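Side-chain contacts in MdcE (Pseudomonas aeruginosa, PDB 5VIP), which probably serves as the gamma subunit of a biotin-independent malonate decarboxylase, a complex in which it would have transferase activity: residues A[170-175]-A[248-253]; A[212-217]-A[221-226]. All blocks are in the same frame, centred on the assembly; numbering follows the deposited sequence.

Interaction 1: residues A[170-175]-A[248-253]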
ATOM      1  N   ARG A 170      -6.827 -14.027  -0.661  1.00 20.11           N
ATOM      2  CA  ARG A 170      -5.963 -15.209  -0.601  1.00 20.57           C
ATOM      3  C   ARG A 170      -4.781 -15.045  -1.533  1.00 19.45           C
ATOM      4  O   ARG A 170      -4.938 -14.585  -2.664  1.00 18.96           O
ATOM      5  CB  ARG A 170      -6.726 -16.482  -0.973  1.00 21.86           C
ATOM      6  CG  ARG A 170      -7.968 -16.758  -0.153  1.00 21.57           C
ATOM      7  CD  ARG A 170      -7.652 -17.299   1.232  1.00 23.71           C
ATOM      8  NE  ARG A 170      -8.897 -17.715   1.864  1.00 25.55           N
ATOM      9  CZ  ARG A 170      -9.772 -16.874   2.412  1.00 26.42           C
ATOM     10  NH1 ARG A 170      -9.531 -15.567   2.429  1.00 22.71           N
ATOM     11  NH2 ARG A 170     -10.892 -17.337   2.941  1.00 28.61           N
ATOM     12  N   LEU A 171      -3.595 -15.401  -1.042  1.00 19.54           N
ATOM     13  CA  LEU A 171      -2.380 -15.353  -1.840  1.00 15.92           C
ATOM     14  C   LEU A 171      -1.894 -16.764  -2.150  1.00 19.64           C
ATOM     15  O   LEU A 171      -1.711 -17.582  -1.243  1.00 19.36           O
ATOM     16  CB  LEU A 171      -1.278 -14.577  -1.119  1.00 18.01           C
ATOM     17  CG  LEU A 171      -1.456 -13.062  -0.963  1.00 18.23           C
ATOM     18  CD1 LEU A 171      -0.313 -12.511  -0.139  1.00 18.62           C
ATOM     19  CD2 LEU A 171      -1.514 -12.375  -2.323  1.00 15.44           C
ATOM     20  N   ILE A 172      -1.697 -17.037  -3.434  1.00 18.48           N
ATOM     21  CA  ILE A 172      -1.140 -18.313  -3.889  1.00 23.65           C
ATOM     22  C   ILE A 172       0.140 -18.046  -4.653  1.00 21.02           C
ATOM     23  O   ILE A 172       0.162 -17.197  -5.541  1.00 22.74           O
ATOM     24  CB  ILE A 172      -2.130 -19.075  -4.797  1.00 25.09           C
ATOM     25  CG1 ILE A 172      -3.393 -19.436  -4.011  1.00 27.39           C
ATOM     26  CG2 ILE A 172      -1.465 -20.319  -5.431  1.00 24.58           C
ATOM     27  CD1 ILE A 172      -4.598 -19.755  -4.902  1.00 26.16           C
ATOM     28  N   ALA A 173       1.216 -18.751  -4.310  1.00 19.38           N
ATOM     29  CA  ALA A 173       2.477 -18.550  -5.002  1.00 21.51           C
ATOM     30  C   ALA A 173       2.921 -19.836  -5.699  1.00 22.29           C
ATOM     31  O   ALA A 173       2.725 -20.924  -5.171  1.00 23.36           O
ATOM     32  CB  ALA A 173       3.558 -18.087  -4.024  1.00 19.56           C
ATOM     33  N   LEU A 174       3.523 -19.700  -6.872  1.00 19.42           N
ATOM     34  CA  LEU A 174       4.222 -20.824  -7.482  1.00 22.44           C
ATOM     35  C   LEU A 174       5.511 -21.091  -6.700  1.00 27.65           C
ATOM     36  O   LEU A 174       6.215 -20.158  -6.290  1.00 21.55           O
ATOM     37  CB  LEU A 174       4.514 -20.549  -8.957  1.00 21.26           C
ATOM     38  CG  LEU A 174       3.265 -20.207  -9.775  1.00 20.56           C
ATOM     39  CD1 LEU A 174       3.586 -20.043 -11.238  1.00 21.31           C
ATOM     40  CD2 LEU A 174       2.176 -21.244  -9.555  1.00 22.43           C
ATOM     41  N   HIS A 175       5.798 -22.367  -6.461  1.00 27.91           N
ATOM     42  CA  HIS A 175       6.963 -22.741  -5.676  1.00 21.05           C
ATOM     43  C   HIS A 175       8.146 -22.865  -6.623  1.00 27.59           C
ATOM     44  O   HIS A 175       8.457 -23.955  -7.114  1.00 26.15           O
ATOM     45  CB  HIS A 175       6.711 -24.049  -4.913  1.00 23.52           C
ATOM     46  CG  HIS A 175       7.794 -24.405  -3.940  1.00 28.98           C
ATOM     47  ND1 HIS A 175       8.810 -25.286  -4.243  1.00 28.05           N
ATOM     48  CD2 HIS A 175       8.015 -24.002  -2.666  1.00 30.89           C
ATOM     49  CE1 HIS A 175       9.612 -25.408  -3.200  1.00 28.16           C
ATOM     50  NE2 HIS A 175       9.153 -24.639  -2.230  1.00 30.77           N
ATOM     51  N   GLY A 248      -9.806 -22.264  -8.099  1.00 27.04           N
ATOM     52  CA  GLY A 248     -11.174 -22.664  -7.822  1.00 24.11           C
ATOM     53  C   GLY A 248     -11.407 -22.906  -6.341  1.00 25.48           C
ATOM     54  O   GLY A 248     -12.418 -22.477  -5.780  1.00 27.40           O
ATOM     55  N   GLU A 249     -10.469 -23.593  -5.699  1.00 26.37           N
ATOM     56  CA  GLU A 249     -10.595 -23.868  -4.274  1.00 29.79           C
ATOM     57  C   GLU A 249     -10.432 -22.599  -3.419  1.00 26.84           C
ATOM     58  O   GLU A 249     -11.080 -22.453  -2.384  1.00 25.12           O
ATOM     59  CB  GLU A 249      -9.586 -24.937  -3.862  1.00 28.66           C
ATOM     60  CG  GLU A 249      -9.904 -26.289  -4.497  1.00 34.85           C
ATOM     61  CD  GLU A 249      -8.789 -27.301  -4.357  1.00 37.05           C
ATOM     62  OE1 GLU A 249      -7.810 -27.034  -3.620  1.00 41.17           O
ATOM     63  OE2 GLU A 249      -8.899 -28.374  -4.989  1.00 42.36           O
ATOM     64  N   ALA A 250      -9.577 -21.683  -3.859  1.00 26.76           N
ATOM     65  CA  ALA A 250      -9.420 -20.411  -3.162  1.00 24.83           C
ATOM     66  C   ALA A 250     -10.727 -19.628  -3.224  1.00 25.21           C
ATOM     67  O   ALA A 250     -11.194 -19.100  -2.224  1.00 25.46           O
ATOM     68  CB  ALA A 250      -8.268 -19.611  -3.761  1.00 26.06           C
ATOM     69  N   LEU A 251     -11.328 -19.602  -4.410  1.00 25.50           N
ATOM     70  CA  LEU A 251     -12.593 -18.925  -4.643  1.00 25.99           C
ATOM     71  C   LEU A 251     -13.694 -19.497  -3.754  1.00 28.68           C
ATOM     72  O   LEU A 251     -14.432 -18.757  -3.091  1.00 26.07           O
ATOM     73  CB  LEU A 251     -12.967 -19.039  -6.124  1.00 24.49           C
ATOM     74  CG  LEU A 251     -14.275 -18.417  -6.589  1.00 28.08           C
ATOM     75  CD1 LEU A 251     -14.312 -16.957  -6.180  1.00 30.81           C
ATOM     76  CD2 LEU A 251     -14.410 -18.555  -8.101  1.00 31.45           C
ATOM     77  N   ALA A 252     -13.787 -20.824  -3.732  1.00 30.05           N
ATOM     78  CA  ALA A 252     -14.736 -21.518  -2.869  1.00 30.13           C
ATOM     79  C   ALA A 252     -14.489 -21.195  -1.403  1.00 25.71           C
ATOM     80  O   ALA A 252     -15.433 -20.992  -0.638  1.00 32.11           O
ATOM     81  CB  ALA A 252     -14.658 -23.037  -3.103  1.00 30.81           C
ATOM     82  N   ASP A 253     -13.217 -21.139  -1.015  1.00 28.21           N
ATOM     83  CA  ASP A 253     -12.837 -20.871   0.373  1.00 29.06           C
ATOM     84  C   ASP A 253     -13.189 -19.444   0.822  1.00 30.44           C
ATOM     85  O   ASP A 253     -13.503 -19.211   1.990  1.00 28.90           O
ATOM     86  CB  ASP A 253     -11.333 -21.129   0.564  1.00 27.08           C
ATOM     87  CG  ASP A 253     -10.913 -21.052   2.015  1.00 36.17           C
ATOM     88  OD1 ASP A 253     -11.181 -22.013   2.767  1.00 40.31           O
ATOM     89  OD2 ASP A 253     -10.321 -20.029   2.410  1.00 30.36           O
TER
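R170, on strand 170-174, reaches D253 near the end of helix 237-254 and forms a salt bridge that closes on a single carboxylate oxygen. NE donates to OD2 of D253 at 2.8 Å, and NH2 of R170 donates to the same D253 OD2, also at 2.8 Å. The guanidinium thus grips side-on, and OD2 lies in its plane. The two flat groups are turned steeply, 76° apart; NE meets OD2 nearly along the C-O bond, whereas NH2 comes from above the carboxylate plane. Both N-H...O bonds are clearly bent, as expected when two neighbouring donors share one acceptor. R170 presents this edge because its chain is kinked by the rotation about CB-CG (chi2 -76°), while D253 brings its carboxylate to the strand side of the helix.

About one turn earlier along the helix the contact becomes apolar: I172 CD1 rests against A250 CB at 3.8 Å. With only a methyl on A250, the backbones can approach, the CA atoms of R170 and A250 lying 6.8 Å apart. I149 of the adjoining strand 148-152 packs against both I172 and A250. The guanidinium also makes a cation-pi contact with W224, whose side chain touches A250 and D253, so the salt bridge has an aromatic neighbour. The strand and helix axes run nearly antiparallel, at 165° and 9.8 Å. A helix lying antiparallel on a mostly parallel sheet, packed through aliphatic side chains and tied near its C-terminal end by an ion pair, is the layered alpha/beta packing expected of a crotonase-like fold.

Interaction 2: residues A[212-217]-A[221-226]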
ATOM      1  N   TYR A 212      14.649 -13.557   0.286  1.00 27.98           N
ATOM      2  CA  TYR A 212      13.950 -13.321  -0.977  1.00 30.88           C
ATOM      3  C   TYR A 212      13.170 -14.548  -1.482  1.00 32.53           C
ATOM      4  O   TYR A 212      12.221 -14.407  -2.254  1.00 36.08           O
ATOM      5  CB  TYR A 212      14.953 -12.862  -2.048  1.00 30.53           C
ATOM      6  CG  TYR A 212      15.385 -11.423  -1.873  1.00 29.69           C
ATOM      7  CD1 TYR A 212      16.380 -11.080  -0.960  1.00 27.81           C
ATOM      8  CD2 TYR A 212      14.778 -10.403  -2.597  1.00 26.19           C
ATOM      9  CE1 TYR A 212      16.770  -9.763  -0.785  1.00 28.54           C
ATOM     10  CE2 TYR A 212      15.159  -9.080  -2.428  1.00 28.77           C
ATOM     11  CZ  TYR A 212      16.150  -8.765  -1.510  1.00 26.00           C
ATOM     12  OH  TYR A 212      16.526  -7.453  -1.343  1.00 32.39           O
ATOM     13  N   ASP A 213      13.560 -15.742  -1.046  1.00 32.91           N
ATOM     14  CA  ASP A 213      12.937 -16.971  -1.543  1.00 31.89           C
ATOM     15  C   ASP A 213      11.526 -17.185  -1.001  1.00 27.35           C
ATOM     16  O   ASP A 213      11.169 -16.688   0.069  1.00 28.50           O
ATOM     17  CB  ASP A 213      13.787 -18.179  -1.184  1.00 32.27           C
ATOM     18  CG  ASP A 213      13.718 -18.502   0.288  1.00 31.24           C
ATOM     19  OD1 ASP A 213      14.414 -17.823   1.072  1.00 33.15           O
ATOM     20  OD2 ASP A 213      12.950 -19.408   0.665  1.00 31.82           O
ATOM     21  N   ILE A 214      10.740 -17.978  -1.717  1.00 23.66           N
ATOM     22  CA  ILE A 214       9.333 -18.115  -1.395  1.00 22.13           C
ATOM     23  C   ILE A 214       9.088 -19.064  -0.214  1.00 26.47           C
ATOM     24  O   ILE A 214       8.052 -18.985   0.443  1.00 25.59           O
ATOM     25  CB  ILE A 214       8.541 -18.571  -2.646  1.00 24.96           C
ATOM     26  CG1 ILE A 214       7.053 -18.265  -2.480  1.00 28.03           C
ATOM     27  CG2 ILE A 214       8.835 -20.031  -2.982  1.00 25.79           C
ATOM     28  CD1 ILE A 214       6.750 -16.761  -2.379  1.00 22.59           C
ATOM     29  N   ASP A 215      10.041 -19.948   0.086  1.00 31.09           N
ATOM     30  CA  ASP A 215       9.895 -20.792   1.270  1.00 27.46           C
ATOM     31  C   ASP A 215       9.961 -19.956   2.551  1.00 24.16           C
ATOM     32  O   ASP A 215       9.152 -20.133   3.467  1.00 24.30           O
ATOM     33  CB  ASP A 215      10.962 -21.882   1.295  1.00 29.83           C
ATOM     34  CG  ASP A 215      10.594 -23.068   0.431  1.00 31.89           C
ATOM     35  OD1 ASP A 215       9.389 -23.370   0.329  1.00 33.96           O
ATOM     36  OD2 ASP A 215      11.504 -23.693  -0.148  1.00 41.11           O
ATOM     37  N   SER A 216      10.939 -19.056   2.609  1.00 24.94           N
ATOM     38  CA  SER A 216      11.056 -18.120   3.718  1.00 24.06           C
ATOM     39  C   SER A 216       9.779 -17.309   3.896  1.00 24.89           C
ATOM     40  O   SER A 216       9.279 -17.176   5.012  1.00 23.51           O
ATOM     41  CB  SER A 216      12.233 -17.178   3.497  1.00 28.94           C
ATOM     42  OG  SER A 216      13.457 -17.888   3.535  1.00 30.10           O
ATOM     43  N   TYR A 217       9.254 -16.774   2.794  1.00 21.91           N
ATOM     44  CA  TYR A 217       8.037 -15.968   2.849  1.00 22.58           C
ATOM     45  C   TYR A 217       6.870 -16.797   3.367  1.00 23.80           C
ATOM     46  O   TYR A 217       6.097 -16.334   4.205  1.00 24.42           O
ATOM     47  CB  TYR A 217       7.712 -15.377   1.469  1.00 23.08           C
ATOM     48  CG  TYR A 217       6.491 -14.478   1.453  1.00 21.47           C
ATOM     49  CD1 TYR A 217       6.556 -13.178   1.942  1.00 22.34           C
ATOM     50  CD2 TYR A 217       5.282 -14.923   0.934  1.00 20.20           C
ATOM     51  CE1 TYR A 217       5.447 -12.348   1.926  1.00 21.41           C
ATOM     52  CE2 TYR A 217       4.159 -14.100   0.919  1.00 22.64           C
ATOM     53  CZ  TYR A 217       4.253 -12.810   1.412  1.00 24.08           C
ATOM     54  OH  TYR A 217       3.149 -11.982   1.399  1.00 22.59           O
ATOM     55  N   GLY A 221       3.649 -17.203   7.261  1.00 26.54           N
ATOM     56  CA  GLY A 221       2.210 -17.413   7.328  1.00 26.25           C
ATOM     57  C   GLY A 221       1.386 -16.474   6.458  1.00 23.03           C
ATOM     58  O   GLY A 221       0.195 -16.274   6.704  1.00 25.95           O
ATOM     59  N   LEU A 222       2.010 -15.908   5.431  1.00 22.91           N
ATOM     60  CA  LEU A 222       1.344 -14.938   4.559  1.00 21.76           C
ATOM     61  C   LEU A 222       0.768 -15.532   3.266  1.00 25.39           C
ATOM     62  O   LEU A 222       0.059 -14.843   2.538  1.00 28.41           O
ATOM     63  CB  LEU A 222       2.321 -13.815   4.208  1.00 24.28           C
ATOM     64  CG  LEU A 222       2.751 -12.986   5.423  1.00 24.33           C
ATOM     65  CD1 LEU A 222       3.947 -12.106   5.092  1.00 24.26           C
ATOM     66  CD2 LEU A 222       1.589 -12.149   5.936  1.00 27.00           C
ATOM     67  N   LEU A 223       1.074 -16.794   2.971  1.00 21.07           N
ATOM     68  CA  LEU A 223       0.474 -17.464   1.812  1.00 20.52           C
ATOM     69  C   LEU A 223      -0.644 -18.405   2.228  1.00 27.88           C
ATOM     70  O   LEU A 223      -0.540 -19.090   3.245  1.00 28.27           O
ATOM     71  CB  LEU A 223       1.520 -18.255   1.032  1.00 19.89           C
ATOM     72  CG  LEU A 223       2.602 -17.435   0.337  1.00 24.08           C
ATOM     73  CD1 LEU A 223       3.706 -18.337  -0.162  1.00 23.85           C
ATOM     74  CD2 LEU A 223       2.012 -16.612  -0.806  1.00 23.08           C
ATOM     75  N   TRP A 224      -1.712 -18.452   1.439  1.00 23.65           N
ATOM     76  CA  TRP A 224      -2.734 -19.467   1.639  1.00 20.40           C
ATOM     77  C   TRP A 224      -2.195 -20.826   1.147  1.00 25.45           C
ATOM     78  O   TRP A 224      -2.288 -21.823   1.856  1.00 25.71           O
ATOM     79  CB  TRP A 224      -4.017 -19.076   0.912  1.00 23.32           C
ATOM     80  CG  TRP A 224      -5.184 -19.923   1.230  1.00 24.80           C
ATOM     81  CD1 TRP A 224      -5.832 -20.017   2.431  1.00 32.29           C
ATOM     82  CD2 TRP A 224      -5.881 -20.784   0.329  1.00 27.94           C
ATOM     83  NE1 TRP A 224      -6.881 -20.899   2.333  1.00 28.03           N
ATOM     84  CE2 TRP A 224      -6.933 -21.385   1.054  1.00 31.71           C
ATOM     85  CE3 TRP A 224      -5.714 -21.115  -1.021  1.00 25.73           C
ATOM     86  CZ2 TRP A 224      -7.813 -22.299   0.473  1.00 31.14           C
ATOM     87  CZ3 TRP A 224      -6.589 -22.020  -1.593  1.00 30.29           C
ATOM     88  CH2 TRP A 224      -7.626 -22.600  -0.847  1.00 29.20           C
ATOM     89  N   ARG A 225      -1.570 -20.829  -0.027  1.00 23.32           N
ATOM     90  CA  ARG A 225      -0.943 -22.014  -0.590  1.00 24.64           C
ATOM     91  C   ARG A 225       0.206 -21.772  -1.512  1.00 27.28           C
ATOM     92  O   ARG A 225       0.281 -20.740  -2.111  1.00 23.71           O
ATOM     93  CB  ARG A 225      -1.953 -22.806  -1.382  1.00 20.00           C
ATOM     94  CG  ARG A 225      -3.035 -23.369  -0.527  1.00 20.00           C
ATOM     95  CD  ARG A 225      -3.544 -24.686  -0.977  1.00 20.00           C
ATOM     96  NE  ARG A 225      -4.681 -25.116  -0.213  1.00 20.00           N
ATOM     97  CZ  ARG A 225      -4.896 -24.903   1.077  1.00 20.00           C
ATOM     98  NH1 ARG A 225      -4.044 -24.246   1.844  1.00 20.00           N
ATOM     99  NH2 ARG A 225      -5.996 -25.360   1.619  1.00 20.00           N
ATOM    100  N   THR A 226       1.078 -22.768  -1.617  1.00 26.28           N
ATOM    101  CA  THR A 226       2.138 -22.769  -2.616  1.00 23.79           C
ATOM    102  C   THR A 226       1.896 -23.933  -3.580  1.00 27.20           C
ATOM    103  O   THR A 226       1.274 -24.933  -3.207  1.00 28.70           O
ATOM    104  CB  THR A 226       3.548 -22.892  -1.995  1.00 29.74           C
ATOM    105  OG1 THR A 226       3.644 -24.111  -1.249  1.00 32.42           O
ATOM    106  CG2 THR A 226       3.834 -21.722  -1.063  1.00 31.89           C
TER
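Y217, on helix 214-219, lays its ring between L222 and L223, which meet different parts of it. L223 comes to the ring edge: its CG stands 3.7 Å from CD2 of Y217, and L223 CD2 is equally 3.7 Å from CE2 of Y217. L222 approaches the far end obliquely, its CD1 at 3.5 Å from Y217 CE1 and its CB at 3.5 Å from Y217 OH. A chi1 of -178° sets the tyrosine ring opposite the backbone N and carries the phenol across both leucines, each crossing it at about a right angle.

I214, one turn earlier, forms the other wall of the hollow that takes L223 CD1. Its CG1 and CD1 both lie 4.1 Å from CD1 of L223, and that methyl is 3.9 Å from CD2 of Y217, fitting into the notch between the isoleucine branch and the tyrosine rim. L171 and A173 of strand 170-174 line the floor of this hollow, touching Y217, I214 and L223. The phenol hydroxyl is hydrogen-bonded to the hydroxyl of Y166, and another protein chain packs on Y217 and L222.

The helix start is fixed by D213 at the N-cap: its OD2 accepts from S216 N at 2.8 Å, and its OD1 accepts from S216 OG at 2.6 Å. At the other end G221, with positive phi (79°), is the first residue to leave the helical conformation, and the chain turns back past the phenol end of Y217. A short N-capped helix, a turn at a glycine and a return into strand 225-227, outermost of the sheet within this chain, thus pack through apolar side chains on the sheet of what is probably a crotonase-like fold.

Overall arrangement
Interactions 1 and 2 lie with their centres about 13 Å apart and meet at strand 170-174, next to strand 225-227 in the mixed sheet. Along the chain, interaction 2 is nested within the loop that interaction 1 closes, and strand 225-227 leads on to helix 237-254. A probable hydrogen bond from W224 N to L171 O, 2.8 Å, joins the strands, while H175 NE2 and D215 OD1, 2.9 Å apart, probably link the strand's far end to helix 214-219. W224 also bridges them: its CD1 packs 3.5 Å from CD of R170. R170 and I172 of strand 170-174 face helix 237-254; L171 and A173 point oppositely, to helix 214-219.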